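Local structure of phosphoenolpyruvate-protein phosphotransferase (Coxiella burnetii, 3TRC) at residues 87-95 with 136-145. The protein probably transfers the phosphoryl group of phosphoenolpyruvate to a histidine of an acceptor protein, the piece described here being its GAF domain. Sequence-based numbering, arbitrary orientation.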
# COMPACT_ATOMS: atom_id res chain seq x y z
N GLU A 87 18.39 9.53 -2.86
CA GLU A 87 16.95 9.33 -2.94
C GLU A 87 16.64 8.10 -3.80
O GLU A 87 15.67 8.07 -4.55
CB GLU A 87 16.25 10.58 -3.48
CG GLU A 87 16.37 11.77 -2.53
CD GLU A 87 15.56 12.97 -2.95
OE1 GLU A 87 14.98 12.96 -4.05
OE2 GLU A 87 15.50 13.94 -2.16
N GLU A 88 17.49 7.08 -3.66
CA GLU A 88 17.34 5.80 -4.34
C GLU A 88 17.72 4.70 -3.37
O GLU A 88 18.51 4.94 -2.45
CB GLU A 88 18.29 5.68 -5.53
CG GLU A 88 18.20 6.74 -6.59
CD GLU A 88 19.31 6.58 -7.62
OE1 GLU A 88 20.20 5.73 -7.40
OE2 GLU A 88 19.29 7.29 -8.65
N PRO A 89 17.18 3.49 -3.56
CA PRO A 89 17.62 2.40 -2.69
C PRO A 89 19.09 2.03 -2.90
O PRO A 89 19.62 2.13 -4.01
CB PRO A 89 16.72 1.23 -3.11
CG PRO A 89 15.52 1.88 -3.74
CD PRO A 89 16.05 3.11 -4.42
N ILE A 90 19.74 1.62 -1.81
CA ILE A 90 21.05 1.01 -1.89
C ILE A 90 20.91 -0.42 -1.35
O ILE A 90 20.49 -0.63 -0.21
CB ILE A 90 22.11 1.79 -1.09
CG1 ILE A 90 22.23 3.22 -1.63
CG2 ILE A 90 23.46 1.09 -1.16
CD1 ILE A 90 23.31 4.05 -0.95
N ASN A 91 21.25 -1.38 -2.20
CA ASN A 91 21.05 -2.80 -1.92
C ASN A 91 22.40 -3.51 -2.07
O ASN A 91 22.93 -3.62 -3.18
CB ASN A 91 20.05 -3.35 -2.94
CG ASN A 91 19.57 -4.75 -2.63
OD1 ASN A 91 20.20 -5.50 -1.89
ND2 ASN A 91 18.44 -5.13 -3.21
N LEU A 92 22.96 -3.97 -0.95
CA LEU A 92 24.31 -4.53 -0.94
C LEU A 92 24.36 -5.89 -0.25
O LEU A 92 23.57 -6.16 0.65
CB LEU A 92 25.26 -3.57 -0.23
CG LEU A 92 25.26 -2.13 -0.72
CD1 LEU A 92 25.99 -1.21 0.26
CD2 LEU A 92 25.86 -2.04 -2.11
N ALA A 93 25.30 -6.72 -0.67
CA ALA A 93 25.52 -8.01 -0.02
C ALA A 93 26.43 -7.90 1.20
O ALA A 93 26.33 -8.70 2.13
CB ALA A 93 26.09 -9.01 -1.01
N ASP A 94 27.32 -6.91 1.20
CA ASP A 94 28.25 -6.75 2.31
C ASP A 94 28.52 -5.27 2.59
O ASP A 94 29.53 -4.71 2.15
CB ASP A 94 29.56 -7.48 2.02
CG ASP A 94 30.26 -7.95 3.28
OD1 ASP A 94 30.00 -7.41 4.37
OD2 ASP A 94 31.11 -8.87 3.17
N ALA A 95 27.62 -4.64 3.35
CA ALA A 95 27.68 -3.21 3.62
C ALA A 95 29.02 -2.72 4.18
O ALA A 95 29.51 -1.68 3.76
CB ALA A 95 26.54 -2.79 4.55
N GLU A 136 23.50 -12.69 6.84
CA GLU A 136 24.04 -13.31 5.64
C GLU A 136 24.61 -12.22 4.74
O GLU A 136 24.07 -11.11 4.69
CB GLU A 136 22.95 -14.08 4.87
CG GLU A 136 22.39 -15.28 5.60
CD GLU A 136 23.22 -16.53 5.40
OE1 GLU A 136 24.03 -16.57 4.45
OE2 GLU A 136 23.07 -17.49 6.20
N SER A 137 25.69 -12.54 4.04
CA SER A 137 26.25 -11.61 3.07
C SER A 137 25.53 -11.76 1.73
O SER A 137 26.12 -12.13 0.72
CB SER A 137 27.76 -11.82 2.91
OG SER A 137 28.45 -11.49 4.11
N HIS A 138 24.23 -11.47 1.75
CA HIS A 138 23.39 -11.57 0.57
C HIS A 138 22.71 -10.24 0.37
O HIS A 138 22.22 -9.64 1.33
CB HIS A 138 22.27 -12.60 0.78
CG HIS A 138 22.76 -14.01 0.88
ND1 HIS A 138 21.90 -15.07 1.09
CD2 HIS A 138 24.00 -14.53 0.80
CE1 HIS A 138 22.60 -16.19 1.13
NE2 HIS A 138 23.88 -15.89 0.96
N HIS A 139 22.63 -9.78 -0.87
CA HIS A 139 21.78 -8.63 -1.12
C HIS A 139 20.32 -9.07 -1.04
O HIS A 139 20.02 -10.25 -0.84
CB HIS A 139 22.10 -7.97 -2.46
CG HIS A 139 21.69 -8.79 -3.64
ND1 HIS A 139 22.50 -9.75 -4.21
CD2 HIS A 139 20.55 -8.77 -4.38
CE1 HIS A 139 21.88 -10.29 -5.24
NE2 HIS A 139 20.70 -9.72 -5.37
N PHE A 140 19.41 -8.11 -1.16
CA PHE A 140 17.98 -8.41 -1.10
C PHE A 140 17.41 -8.60 -2.49
O PHE A 140 17.70 -7.83 -3.41
CB PHE A 140 17.24 -7.31 -0.32
CG PHE A 140 17.53 -7.32 1.16
CD1 PHE A 140 16.64 -7.89 2.05
CD2 PHE A 140 18.73 -6.79 1.64
CE1 PHE A 140 16.92 -7.91 3.41
CE2 PHE A 140 19.01 -6.81 2.99
CZ PHE A 140 18.11 -7.37 3.88
N ALA A 141 16.61 -9.66 -2.65
CA ALA A 141 16.12 -10.02 -3.97
C ALA A 141 15.11 -8.99 -4.49
O ALA A 141 14.62 -8.15 -3.74
CB ALA A 141 15.50 -11.41 -3.93
N GLU A 142 14.83 -9.07 -5.78
CA GLU A 142 13.97 -8.09 -6.45
C GLU A 142 12.62 -7.89 -5.78
O GLU A 142 12.18 -6.75 -5.61
CB GLU A 142 13.77 -8.48 -7.91
CG GLU A 142 12.99 -7.47 -8.72
CD GLU A 142 12.85 -7.89 -10.18
OE1 GLU A 142 13.06 -9.09 -10.48
OE2 GLU A 142 12.54 -7.02 -11.02
N GLU A 143 11.96 -8.98 -5.40
CA GLU A 143 10.64 -8.86 -4.77
C GLU A 143 10.75 -8.26 -3.37
O GLU A 143 9.82 -7.61 -2.89
CB GLU A 143 9.91 -10.21 -4.73
CG GLU A 143 10.55 -11.27 -3.83
CD GLU A 143 11.62 -12.10 -4.52
OE1 GLU A 143 12.21 -11.64 -5.53
OE2 GLU A 143 11.88 -13.23 -4.06
N GLU A 144 11.89 -8.49 -2.71
CA GLU A 144 12.10 -7.93 -1.39
C GLU A 144 12.24 -6.42 -1.49
O GLU A 144 11.66 -5.68 -0.70
CB GLU A 144 13.37 -8.50 -0.76
CG GLU A 144 13.34 -10.01 -0.55
CD GLU A 144 14.52 -10.47 0.28
OE1 GLU A 144 14.42 -10.39 1.52
OE2 GLU A 144 15.55 -10.89 -0.30
N GLU A 145 13.02 -5.96 -2.46
CA GLU A 145 13.20 -4.53 -2.64
C GLU A 145 11.88 -3.87 -3.04
O GLU A 145 11.51 -2.85 -2.48
CB GLU A 145 14.31 -4.23 -3.65
CG GLU A 145 14.58 -2.74 -3.80
CD GLU A 145 15.73 -2.42 -4.72
OE1 GLU A 145 16.66 -3.25 -4.83
OE2 GLU A 145 15.72 -1.33 -5.33
O HOH W 1 30.92 -11.71 4.57
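The carboxamide of Asn91 binds the backbone of Phe140 at both ends: OD1 accepts from Phe140 N at 2.8 Å, with the N-H in the carbonyl plane and on a lone pair, while ND2 donates to Phe140 O, also at 2.8 Å. The second N-H of ND2 runs nearly straight (170°) to Glu145 OE1, 3.1 Å away, which it meets on the anti side of the carboxylate. Three bonds thus fix the rotation of the amide. Glu145 reaches it from the first turn of helix 142-164 with CG anti to the backbone N (chi1 -176°) and an extended chain beyond; OE2 lies against Pro89 CB at 3.5 Å. Strand 90-92 is the outermost strand, within this chain, of the antiparallel GAF sheet, paired with 114-122, and Asn91 ties it to the loop leading into the last helix. The edge of the Phe140 ring is turned to Asn91 OD1, and the side chain packs on Leu116 and Ile132. Ahead of Phe140, the loop runs close to the backbone of Leu92 and Ala93: Ser137 CA lies 3.1 Å from Ala93 O, and His139 CA makes a longer but straighter C-H...O contact with Leu92 O. Asp94 OD1 is bonded to His113, whereas OD2 accepts from a water.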